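Local coordinates for protein thiamin pyrophosphokinase (Geobacillus thermodenitrificans, PDB 3K94) that probably transfers a pyrophosphate group from ATP to thiamine, making the cofactor thiamine diphosphate, at residues 38-49 / 61-72; 12-20 / 124-132. One frame throughout, in Å; residues are numbered along the deposited sequence.

Interaction 1 (38-49 / 61-72)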
loop_
_atom_site.group_PDB
_atom_site.type_symbol
_atom_site.label_atom_id
_atom_site.label_comp_id
_atom_site.label_asym_id
_atom_site.label_seq_id
_atom_site.Cartn_x
_atom_site.Cartn_y
_atom_site.Cartn_z
ATOM N N LEU B 38 25.424 -2.034 -5.088
ATOM C CA LEU B 38 26.740 -1.735 -5.665
ATOM C C LEU B 38 27.116 -0.297 -5.329
ATOM O O LEU B 38 28.260 -0.003 -4.997
ATOM C CB LEU B 38 26.723 -1.909 -7.186
ATOM C CG LEU B 38 28.021 -2.118 -7.984
ATOM C CD1 LEU B 38 27.930 -1.438 -9.339
ATOM C CD2 LEU B 38 29.263 -1.649 -7.248
ATOM N N GLU B 39 26.138 0.594 -5.423
ATOM C CA GLU B 39 26.377 2.010 -5.191
ATOM C C GLU B 39 26.800 2.291 -3.761
ATOM O O GLU B 39 27.595 3.196 -3.516
ATOM C CB GLU B 39 25.138 2.833 -5.548
ATOM C CG GLU B 39 24.848 2.861 -7.032
ATOM C CD GLU B 39 26.004 3.438 -7.835
ATOM O OE1 GLU B 39 26.794 4.226 -7.264
ATOM O OE2 GLU B 39 26.119 3.106 -9.036
ATOM N N ALA B 40 26.273 1.509 -2.823
ATOM C CA ALA B 40 26.624 1.650 -1.408
ATOM C C ALA B 40 27.945 0.940 -1.100
ATOM O O ALA B 40 28.480 1.038 -0.001
ATOM C CB ALA B 40 25.512 1.094 -0.532
ATOM N N GLY B 41 28.473 0.223 -2.082
ATOM C CA GLY B 41 29.691 -0.526 -1.870
ATOM C C GLY B 41 29.462 -1.837 -1.140
ATOM O O GLY B 41 30.414 -2.427 -0.613
ATOM N N PHE B 42 28.214 -2.302 -1.107
ATOM C CA PHE B 42 27.919 -3.602 -0.506
ATOM C C PHE B 42 27.906 -4.699 -1.565
ATOM O O PHE B 42 27.437 -4.491 -2.687
ATOM C CB PHE B 42 26.571 -3.591 0.225
ATOM C CG PHE B 42 26.432 -2.494 1.260
ATOM C CD1 PHE B 42 27.550 -1.842 1.773
ATOM C CD2 PHE B 42 25.181 -2.127 1.727
ATOM C CE1 PHE B 42 27.406 -0.834 2.730
ATOM C CE2 PHE B 42 25.031 -1.114 2.686
ATOM C CZ PHE B 42 26.142 -0.480 3.187
ATOM N N ARG B 43 28.405 -5.875 -1.201
ATOM C CA ARG B 43 28.309 -7.036 -2.083
ATOM C C ARG B 43 27.129 -7.913 -1.701
ATOM O O ARG B 43 27.068 -8.427 -0.588
ATOM C CB ARG B 43 29.580 -7.876 -2.047
ATOM C CG ARG B 43 29.625 -8.912 -3.168
ATOM C CD ARG B 43 30.735 -9.922 -2.943
ATOM N NE ARG B 43 30.980 -10.737 -4.128
ATOM C CZ ARG B 43 30.344 -11.871 -4.392
ATOM N NH1 ARG B 43 29.419 -12.322 -3.552
ATOM N NH2 ARG B 43 30.630 -12.550 -5.494
ATOM N N PRO B 44 26.184 -8.085 -2.630
ATOM C CA PRO B 44 25.058 -8.973 -2.363
ATOM C C PRO B 44 25.604 -10.380 -2.201
ATOM O O PRO B 44 26.450 -10.793 -2.988
ATOM C CB PRO B 44 24.224 -8.890 -3.652
ATOM C CG PRO B 44 24.780 -7.757 -4.434
ATOM C CD PRO B 44 26.205 -7.622 -4.024
ATOM N N VAL B 45 25.141 -11.114 -1.204
ATOM C CA VAL B 45 25.597 -12.484 -1.072
ATOM C C VAL B 45 24.898 -13.297 -2.147
ATOM O O VAL B 45 25.302 -14.414 -2.488
ATOM C CB VAL B 45 25.304 -13.031 0.318
ATOM C CG1 VAL B 45 26.056 -12.197 1.368
ATOM C CG2 VAL B 45 23.813 -13.012 0.575
ATOM N N ARG B 46 23.867 -12.689 -2.716
ATOM C CA ARG B 46 23.012 -13.359 -3.677
ATOM C C ARG B 46 22.165 -12.311 -4.392
ATOM O O ARG B 46 21.838 -11.290 -3.805
ATOM C CB ARG B 46 22.121 -14.349 -2.933
ATOM C CG ARG B 46 21.369 -15.290 -3.814
ATOM C CD ARG B 46 20.942 -16.505 -3.018
ATOM N NE ARG B 46 22.063 -17.400 -2.750
ATOM C CZ ARG B 46 22.099 -18.680 -3.115
ATOM N NH1 ARG B 46 21.072 -19.226 -3.759
ATOM N NH2 ARG B 46 23.161 -19.421 -2.826
ATOM N N ALA B 47 21.848 -12.543 -5.664
ATOM C CA ALA B 47 20.907 -11.691 -6.391
ATOM C C ALA B 47 19.873 -12.527 -7.146
ATOM O O ALA B 47 20.135 -13.663 -7.533
ATOM C CB ALA B 47 21.637 -10.758 -7.351
ATOM N N PHE B 48 18.694 -11.957 -7.350
ATOM C CA PHE B 48 17.596 -12.658 -8.004
ATOM C C PHE B 48 16.958 -11.756 -9.043
ATOM O O PHE B 48 16.638 -10.605 -8.755
ATOM C CB PHE B 48 16.522 -13.021 -6.987
ATOM C CG PHE B 48 16.978 -13.974 -5.934
ATOM C CD1 PHE B 48 17.608 -13.515 -4.792
ATOM C CD2 PHE B 48 16.744 -15.333 -6.067
ATOM C CE1 PHE B 48 18.009 -14.396 -3.805
ATOM C CE2 PHE B 48 17.136 -16.217 -5.081
ATOM C CZ PHE B 48 17.775 -15.751 -3.950
ATOM N N GLY B 49 16.753 -12.292 -10.237
ATOM C CA GLY B 49 16.203 -11.517 -11.334
ATOM C C GLY B 49 16.981 -11.725 -12.620
ATOM O O GLY B 49 18.008 -12.420 -12.641
ATOM N N LYS B 61 28.603 -2.222 -15.282
ATOM C CA LYS B 61 29.162 -1.806 -13.992
ATOM C C LYS B 61 29.087 -2.926 -12.955
ATOM O O LYS B 61 30.013 -3.146 -12.177
ATOM C CB LYS B 61 28.440 -0.565 -13.461
ATOM C CG LYS B 61 28.876 0.737 -14.094
ATOM C CD LYS B 61 28.498 1.911 -13.205
ATOM C CE LYS B 61 29.204 1.815 -11.849
ATOM N NZ LYS B 61 28.879 2.958 -10.942
ATOM N N LEU B 62 27.979 -3.648 -12.965
ATOM C CA LEU B 62 27.773 -4.757 -12.044
ATOM C C LEU B 62 28.776 -5.896 -12.262
ATOM O O LEU B 62 29.424 -6.348 -11.312
ATOM C CB LEU B 62 26.356 -5.295 -12.207
ATOM C CG LEU B 62 25.685 -6.112 -11.110
ATOM C CD1 LEU B 62 25.092 -7.393 -11.688
ATOM C CD2 LEU B 62 26.616 -6.401 -9.938
ATOM N N GLN B 63 28.900 -6.382 -13.497
ATOM C CA GLN B 63 29.779 -7.530 -13.694
ATOM C C GLN B 63 31.232 -7.123 -13.522
ATOM O O GLN B 63 32.059 -7.926 -13.115
ATOM C CB GLN B 63 29.513 -8.280 -15.006
ATOM C CG GLN B 63 30.366 -7.917 -16.190
ATOM C CD GLN B 63 31.819 -8.334 -16.078
ATOM O OE1 GLN B 63 32.163 -9.504 -15.836
ATOM N NE2 GLN B 63 32.690 -7.368 -16.273
ATOM N N GLN B 64 31.535 -5.865 -13.818
ATOM C CA GLN B 64 32.867 -5.330 -13.560
ATOM C C GLN B 64 33.213 -5.413 -12.064
ATOM O O GLN B 64 34.258 -5.951 -11.671
ATOM C CB GLN B 64 32.937 -3.887 -14.062
ATOM C CG GLN B 64 33.868 -2.998 -13.283
ATOM C CD GLN B 64 35.301 -3.345 -13.521
ATOM O OE1 GLN B 64 36.170 -3.046 -12.701
ATOM N NE2 GLN B 64 35.567 -3.995 -14.649
ATOM N N ALA B 65 32.314 -4.885 -11.237
ATOM C CA ALA B 65 32.465 -4.907 -9.788
ATOM C C ALA B 65 32.459 -6.323 -9.205
ATOM O O ALA B 65 33.311 -6.650 -8.396
ATOM C CB ALA B 65 31.378 -4.049 -9.121
ATOM N N PHE B 66 31.495 -7.152 -9.600
ATOM C CA PHE B 66 31.390 -8.515 -9.070
ATOM C C PHE B 66 31.276 -9.552 -10.191
ATOM O O PHE B 66 30.182 -10.053 -10.469
ATOM C CB PHE B 66 30.165 -8.642 -8.160
ATOM C CG PHE B 66 30.018 -7.520 -7.178
ATOM C CD1 PHE B 66 30.936 -7.350 -6.161
ATOM C CD2 PHE B 66 28.945 -6.650 -7.257
ATOM C CE1 PHE B 66 30.794 -6.313 -5.250
ATOM C CE2 PHE B 66 28.805 -5.622 -6.355
ATOM C CZ PHE B 66 29.740 -5.457 -5.346
ATOM N N PRO B 67 32.400 -9.871 -10.846
ATOM C CA PRO B 67 32.363 -10.838 -11.953
ATOM C C PRO B 67 31.817 -12.188 -11.514
ATOM O O PRO B 67 31.215 -12.895 -12.314
ATOM C CB PRO B 67 33.835 -10.968 -12.363
ATOM C CG PRO B 67 34.462 -9.694 -11.933
ATOM C CD PRO B 67 33.733 -9.275 -10.669
ATOM N N ASP B 68 32.008 -12.526 -10.248
ATOM C CA ASP B 68 31.605 -13.825 -9.736
ATOM C C ASP B 68 30.262 -13.804 -9.012
ATOM O O ASP B 68 29.942 -14.736 -8.274
ATOM C CB ASP B 68 32.687 -14.367 -8.791
ATOM C CG ASP B 68 32.982 -13.417 -7.631
ATOM O OD1 ASP B 68 33.524 -13.884 -6.601
ATOM O OD2 ASP B 68 32.668 -12.205 -7.745
ATOM N N LEU B 69 29.475 -12.750 -9.201
ATOM C CA LEU B 69 28.223 -12.633 -8.455
ATOM C C LEU B 69 27.361 -13.876 -8.691
ATOM O O LEU B 69 27.284 -14.376 -9.804
ATOM C CB LEU B 69 27.459 -11.378 -8.871
ATOM C CG LEU B 69 26.641 -10.636 -7.806
ATOM C CD1 LEU B 69 25.585 -9.788 -8.471
ATOM C CD2 LEU B 69 26.003 -11.587 -6.815
ATOM N N ASP B 70 26.734 -14.388 -7.640
ATOM C CA ASP B 70 25.795 -15.488 -7.783
ATOM C C ASP B 70 24.398 -14.926 -8.072
ATOM O O ASP B 70 23.717 -14.450 -7.167
ATOM C CB ASP B 70 25.772 -16.348 -6.515
ATOM C CG ASP B 70 24.898 -17.585 -6.661
ATOM O OD1 ASP B 70 24.709 -18.035 -7.809
ATOM O OD2 ASP B 70 24.400 -18.109 -5.638
ATOM N N VAL B 71 23.983 -14.967 -9.336
ATOM C CA VAL B 71 22.668 -14.466 -9.715
ATOM C C VAL B 71 21.719 -15.619 -9.998
ATOM O O VAL B 71 22.092 -16.597 -10.647
ATOM C CB VAL B 71 22.732 -13.569 -10.961
ATOM C CG1 VAL B 71 21.352 -13.052 -11.291
ATOM C CG2 VAL B 71 23.679 -12.410 -10.727
ATOM N N TRP B 72 20.496 -15.509 -9.496
ATOM C CA TRP B 72 19.471 -16.512 -9.764
ATOM C C TRP B 72 18.398 -15.938 -10.675
ATOM O O TRP B 72 17.838 -14.876 -10.401
ATOM C CB TRP B 72 18.885 -17.053 -8.460
ATOM C CG TRP B 72 19.900 -17.843 -7.717
ATOM C CD1 TRP B 72 20.917 -17.356 -6.942
ATOM C CD2 TRP B 72 20.039 -19.267 -7.713
ATOM N NE1 TRP B 72 21.667 -18.391 -6.442
ATOM C CE2 TRP B 72 21.152 -19.575 -6.902
ATOM C CE3 TRP B 72 19.330 -20.312 -8.314
ATOM C CZ2 TRP B 72 21.567 -20.885 -6.671
ATOM C CZ3 TRP B 72 19.741 -21.611 -8.083
ATOM C CH2 TRP B 72 20.850 -21.887 -7.269
#
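Ala47 and Phe48 pair in parallel with Val71 and Trp72 through three backbone hydrogen bonds: Ala47 N to Asp70 O, Trp72 N to Ala47 O (2.7 Å) and Gly49 N to Trp72 O. Apolar contacts fill the space between helix ends and loop. Phe66 receives Arg43 over one face, CG lying 3.9 Å from the ring centroid in a CH-pi contact, while Pro44 CD also meets this ring over a face. Leu38 sends CD2 to within 3.7 Å of Ala65 CB. Phe48 and Trp72 lie side by side, their rings near parallel but slid apart. The strand pairing closes a right-handed beta-alpha-beta crossover, in which strand 46-48 leads through helix 56-65, beside helix 33-40, to strand 71-72, the last strand at this end of the mixed sheet. Charged groups border the contact. With CG anti to the backbone N (chi1 -168°) and an extended chain, Arg43 runs past Phe66 to place NH2 3.1 Å from Asp68 OD2; this oxygen lies in the guanidinium plane, but NH2 approaches from above the carboxylate. The Arg46 guanidinium and Trp72 indole are nearly parallel (planes 16° apart), with NE1 over a guanidinium face; NH1 and NE1, both donors, are close but not hydrogen-bonded. Asp70 OD2 lies over a guanidinium face too, a purely electrostatic pairing. That same OD2 accepts from Trp72 NE1 at 2.9 Å. Glu39 and Lys61 form a weak, long salt bridge.

Interaction 2 (12-20 / 124-132)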
loop_
_atom_site.group_PDB
_atom_site.type_symbol
_atom_site.label_atom_id
_atom_site.label_comp_id
_atom_site.label_asym_id
_atom_site.label_seq_id
_atom_site.Cartn_x
_atom_site.Cartn_y
_atom_site.Cartn_z
ATOM N N GLU B 12 13.657 6.712 -4.714
ATOM C CA GLU B 12 13.534 7.802 -3.763
ATOM C C GLU B 12 12.804 7.346 -2.489
ATOM O O GLU B 12 12.851 8.024 -1.466
ATOM C CB GLU B 12 12.839 9.016 -4.407
ATOM C CG GLU B 12 11.337 8.866 -4.647
ATOM C CD GLU B 12 10.979 8.134 -5.941
ATOM O OE1 GLU B 12 11.880 7.581 -6.627
ATOM O OE2 GLU B 12 9.767 8.120 -6.273
ATOM N N LEU B 13 12.153 6.187 -2.548
ATOM C CA LEU B 13 11.469 5.632 -1.383
ATOM C C LEU B 13 12.388 4.857 -0.428
ATOM O O LEU B 13 12.006 4.560 0.706
ATOM C CB LEU B 13 10.296 4.748 -1.822
ATOM C CG LEU B 13 9.239 5.397 -2.708
ATOM C CD1 LEU B 13 8.091 4.434 -2.945
ATOM C CD2 LEU B 13 8.731 6.724 -2.096
ATOM N N LEU B 14 13.590 4.518 -0.883
ATOM C CA LEU B 14 14.526 3.761 -0.040
ATOM C C LEU B 14 15.039 4.604 1.122
ATOM O O LEU B 14 15.315 5.778 0.949
ATOM C CB LEU B 14 15.744 3.306 -0.853
ATOM C CG LEU B 14 15.553 2.404 -2.073
ATOM C CD1 LEU B 14 16.880 2.241 -2.807
ATOM C CD2 LEU B 14 14.992 1.058 -1.687
ATOM N N PRO B 15 15.187 3.997 2.309
ATOM C CA PRO B 15 15.977 4.697 3.329
ATOM C C PRO B 15 17.444 4.727 2.903
ATOM O O PRO B 15 17.819 4.066 1.923
ATOM C CB PRO B 15 15.852 3.805 4.569
ATOM C CG PRO B 15 15.066 2.597 4.174
ATOM C CD PRO B 15 14.874 2.607 2.682
ATOM N N ASP B 16 18.258 5.484 3.627
ATOM C CA ASP B 16 19.707 5.410 3.479
ATOM C C ASP B 16 20.168 4.066 4.058
ATOM O O ASP B 16 20.092 3.835 5.266
ATOM C CB ASP B 16 20.377 6.585 4.217
ATOM C CG ASP B 16 21.909 6.524 4.181
ATOM O OD1 ASP B 16 22.483 5.594 3.577
ATOM O OD2 ASP B 16 22.541 7.425 4.766
ATOM N N LEU B 17 20.638 3.180 3.191
ATOM C CA LEU B 17 20.957 1.810 3.591
ATOM C C LEU B 17 22.141 1.726 4.550
ATOM O O LEU B 17 22.307 0.733 5.267
ATOM C CB LEU B 17 21.223 0.949 2.352
ATOM C CG LEU B 17 20.028 0.800 1.402
ATOM C CD1 LEU B 17 20.376 -0.193 0.303
ATOM C CD2 LEU B 17 18.777 0.368 2.170
ATOM N N ARG B 18 22.967 2.767 4.573
ATOM C CA ARG B 18 24.092 2.777 5.489
ATOM C C ARG B 18 23.604 2.624 6.919
ATOM O O ARG B 18 24.310 2.095 7.772
ATOM C CB ARG B 18 24.900 4.058 5.346
ATOM C CG ARG B 18 25.601 4.194 4.010
ATOM C CD ARG B 18 26.262 5.547 3.905
ATOM N NE ARG B 18 25.539 6.536 4.696
ATOM C CZ ARG B 18 25.696 7.851 4.582
ATOM N NH1 ARG B 18 26.555 8.344 3.697
ATOM N NH2 ARG B 18 24.990 8.671 5.351
ATOM N N PHE B 19 22.390 3.076 7.188
ATOM C CA PHE B 19 21.893 3.005 8.558
ATOM C C PHE B 19 21.277 1.654 8.865
ATOM O O PHE B 19 20.939 1.365 10.008
ATOM C CB PHE B 19 20.940 4.164 8.862
ATOM C CG PHE B 19 21.630 5.499 8.883
ATOM C CD1 PHE B 19 22.568 5.790 9.867
ATOM C CD2 PHE B 19 21.373 6.450 7.908
ATOM C CE1 PHE B 19 23.226 7.006 9.887
ATOM C CE2 PHE B 19 22.022 7.674 7.927
ATOM C CZ PHE B 19 22.954 7.950 8.917
ATOM N N TYR B 20 21.165 0.815 7.839
ATOM C CA TYR B 20 20.678 -0.546 8.022
ATOM C C TYR B 20 21.787 -1.571 7.835
ATOM O O TYR B 20 21.526 -2.765 7.737
ATOM C CB TYR B 20 19.509 -0.838 7.074
ATOM C CG TYR B 20 18.251 -0.110 7.485
ATOM C CD1 TYR B 20 17.346 -0.689 8.366
ATOM C CD2 TYR B 20 17.992 1.179 7.029
ATOM C CE1 TYR B 20 16.191 -0.007 8.759
ATOM C CE2 TYR B 20 16.857 1.868 7.431
ATOM C CZ TYR B 20 15.960 1.266 8.280
ATOM O OH TYR B 20 14.836 1.955 8.659
ATOM N N ILE B 124 9.506 -10.901 9.308
ATOM C CA ILE B 124 9.824 -10.207 8.063
ATOM C C ILE B 124 9.245 -8.806 8.167
ATOM O O ILE B 124 8.139 -8.645 8.652
ATOM C CB ILE B 124 9.256 -10.958 6.830
ATOM C CG1 ILE B 124 9.683 -12.431 6.854
ATOM C CG2 ILE B 124 9.704 -10.302 5.523
ATOM C CD1 ILE B 124 8.759 -13.337 6.094
ATOM N N GLU B 125 10.015 -7.791 7.781
ATOM C CA GLU B 125 9.511 -6.416 7.748
ATOM C C GLU B 125 9.562 -5.893 6.318
ATOM O O GLU B 125 10.511 -6.143 5.592
ATOM C CB GLU B 125 10.359 -5.472 8.601
ATOM C CG GLU B 125 10.594 -5.877 10.046
ATOM C CD GLU B 125 11.317 -4.781 10.832
ATOM O OE1 GLU B 125 12.152 -4.064 10.239
ATOM O OE2 GLU B 125 11.042 -4.622 12.037
ATOM N N ILE B 126 8.549 -5.155 5.904
ATOM C CA ILE B 126 8.713 -4.299 4.742
ATOM C C ILE B 126 9.104 -2.910 5.244
ATOM O O ILE B 126 8.447 -2.344 6.137
ATOM C CB ILE B 126 7.410 -4.225 3.917
ATOM C CG1 ILE B 126 7.166 -5.562 3.207
ATOM C CG2 ILE B 126 7.475 -3.074 2.922
ATOM C CD1 ILE B 126 5.826 -5.643 2.468
ATOM N N VAL B 127 10.165 -2.351 4.683
ATOM C CA VAL B 127 10.670 -1.069 5.153
ATOM C C VAL B 127 10.894 -0.083 4.019
ATOM O O VAL B 127 11.492 -0.429 2.995
ATOM C CB VAL B 127 12.038 -1.252 5.833
ATOM C CG1 VAL B 127 12.561 0.099 6.341
ATOM C CG2 VAL B 127 11.946 -2.306 6.936
ATOM N N ASP B 128 10.405 1.142 4.191
ATOM C CA ASP B 128 10.787 2.234 3.294
ATOM C C ASP B 128 11.110 3.499 4.092
ATOM O O ASP B 128 11.144 3.462 5.317
ATOM C CB ASP B 128 9.796 2.423 2.116
ATOM C CG ASP B 128 8.486 3.130 2.513
ATOM O OD1 ASP B 128 8.365 3.635 3.647
ATOM O OD2 ASP B 128 7.574 3.182 1.654
ATOM N N ARG B 129 11.396 4.604 3.422
ATOM C CA ARG B 129 11.823 5.796 4.159
ATOM C C ARG B 129 10.843 6.255 5.239
ATOM O O ARG B 129 11.219 7.040 6.103
ATOM C CB ARG B 129 12.083 6.964 3.207
ATOM C CG ARG B 129 10.878 7.340 2.374
ATOM C CD ARG B 129 11.190 8.484 1.432
ATOM N NE ARG B 129 10.010 8.866 0.665
ATOM C CZ ARG B 129 9.961 9.925 -0.126
ATOM N NH1 ARG B 129 11.030 10.696 -0.245
ATOM N NH2 ARG B 129 8.853 10.213 -0.786
ATOM N N GLN B 130 9.600 5.774 5.196
ATOM C CA GLN B 130 8.544 6.320 6.053
ATOM C C GLN B 130 7.746 5.276 6.819
ATOM O O GLN B 130 6.811 5.635 7.563
ATOM C CB GLN B 130 7.522 7.092 5.203
ATOM C CG GLN B 130 7.854 8.508 4.939
ATOM C CD GLN B 130 6.731 9.212 4.188
ATOM O OE1 GLN B 130 6.715 9.230 2.960
ATOM N NE2 GLN B 130 5.786 9.791 4.928
ATOM N N ASN B 131 8.068 3.999 6.615
ATOM C CA ASN B 131 7.225 2.926 7.131
ATOM C C ASN B 131 7.991 1.682 7.499
ATOM O O ASN B 131 9.004 1.370 6.895
ATOM C CB ASN B 131 6.215 2.491 6.072
ATOM C CG ASN B 131 5.319 3.625 5.601
ATOM O OD1 ASN B 131 4.243 3.839 6.153
ATOM N ND2 ASN B 131 5.750 4.338 4.565
ATOM N N VAL B 132 7.454 0.941 8.452
ATOM C CA VAL B 132 7.819 -0.444 8.619
ATOM C C VAL B 132 6.505 -1.190 8.754
ATOM O O VAL B 132 5.668 -0.854 9.578
ATOM C CB VAL B 132 8.751 -0.689 9.835
ATOM C CG1 VAL B 132 8.167 -0.059 11.083
ATOM C CG2 VAL B 132 8.943 -2.173 10.051
HETATM O O HOH W 1 13.723 10.403 0.117
#
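Leu13 O accepts the backbone N-H of Arg129 at 2.8 Å (N-H...O angle 154°), fastening the loop after strand 4-6 to the turn that follows strand 125-128. Beyond this bond Arg129 folds back over the loop: CG sits between the backbone N and the carbonyl carbon (chi1 58°), and from there the extended chain carries CD to 3.4 Å from Glu12 O. A water links Glu12 O with Arg129 NH1, and Leu13 CD2 packs 3.7 Å from Arg129 NE. On the strand side, Val127 CG1 meets Pro15 CG and the phenol end of Tyr20, its distance to Tyr20 OH being 3.7 Å. Asp128 shapes the turn. Its OD1 takes the N-H of Gln130 in an Asx turn and, through the syn lone pair, Asn131 ND2 at 2.9 Å, while OD2 bonds to Thr102. Without the carboxylate, as with an alanine at Asp128, Gln130 N, Asn131 ND2 and Thr102 OG1 would probably lose this partner and the turn presenting Arg129 N could relax. Asn131 also hydrogen-bonds to Gly104 and Leu106 of the second subunit. Strand 125-128 runs between strands 97-99 and 131-136; Phe99 touches Pro15 and Val127 and meets Tyr20 edge-to-face, while Ile126 packs on helix 106-118.

Overall arrangement
The two contacts belong to one mixed sheet, their centres about 20 Å apart. Interaction 1 completes its edge, where strand 71-72 is the outermost strand of the parallel part; interaction 2 joins the loop after strand 4-6 to strand 125-128, at which the parallel part meets the antiparallel part, next to the dimer interface. Strands 28-30, 4-6 and 97-99 lie between them. Along the chain, 12-20 comes first and 124-132 last of the four segments; these two meet across 103 intervening residues, which include both segments of interaction 1. A packing contact, Phe42 CE2 to Leu17 O at 4.2 Å, joins the two directly. Interaction 1 touches no other subunit.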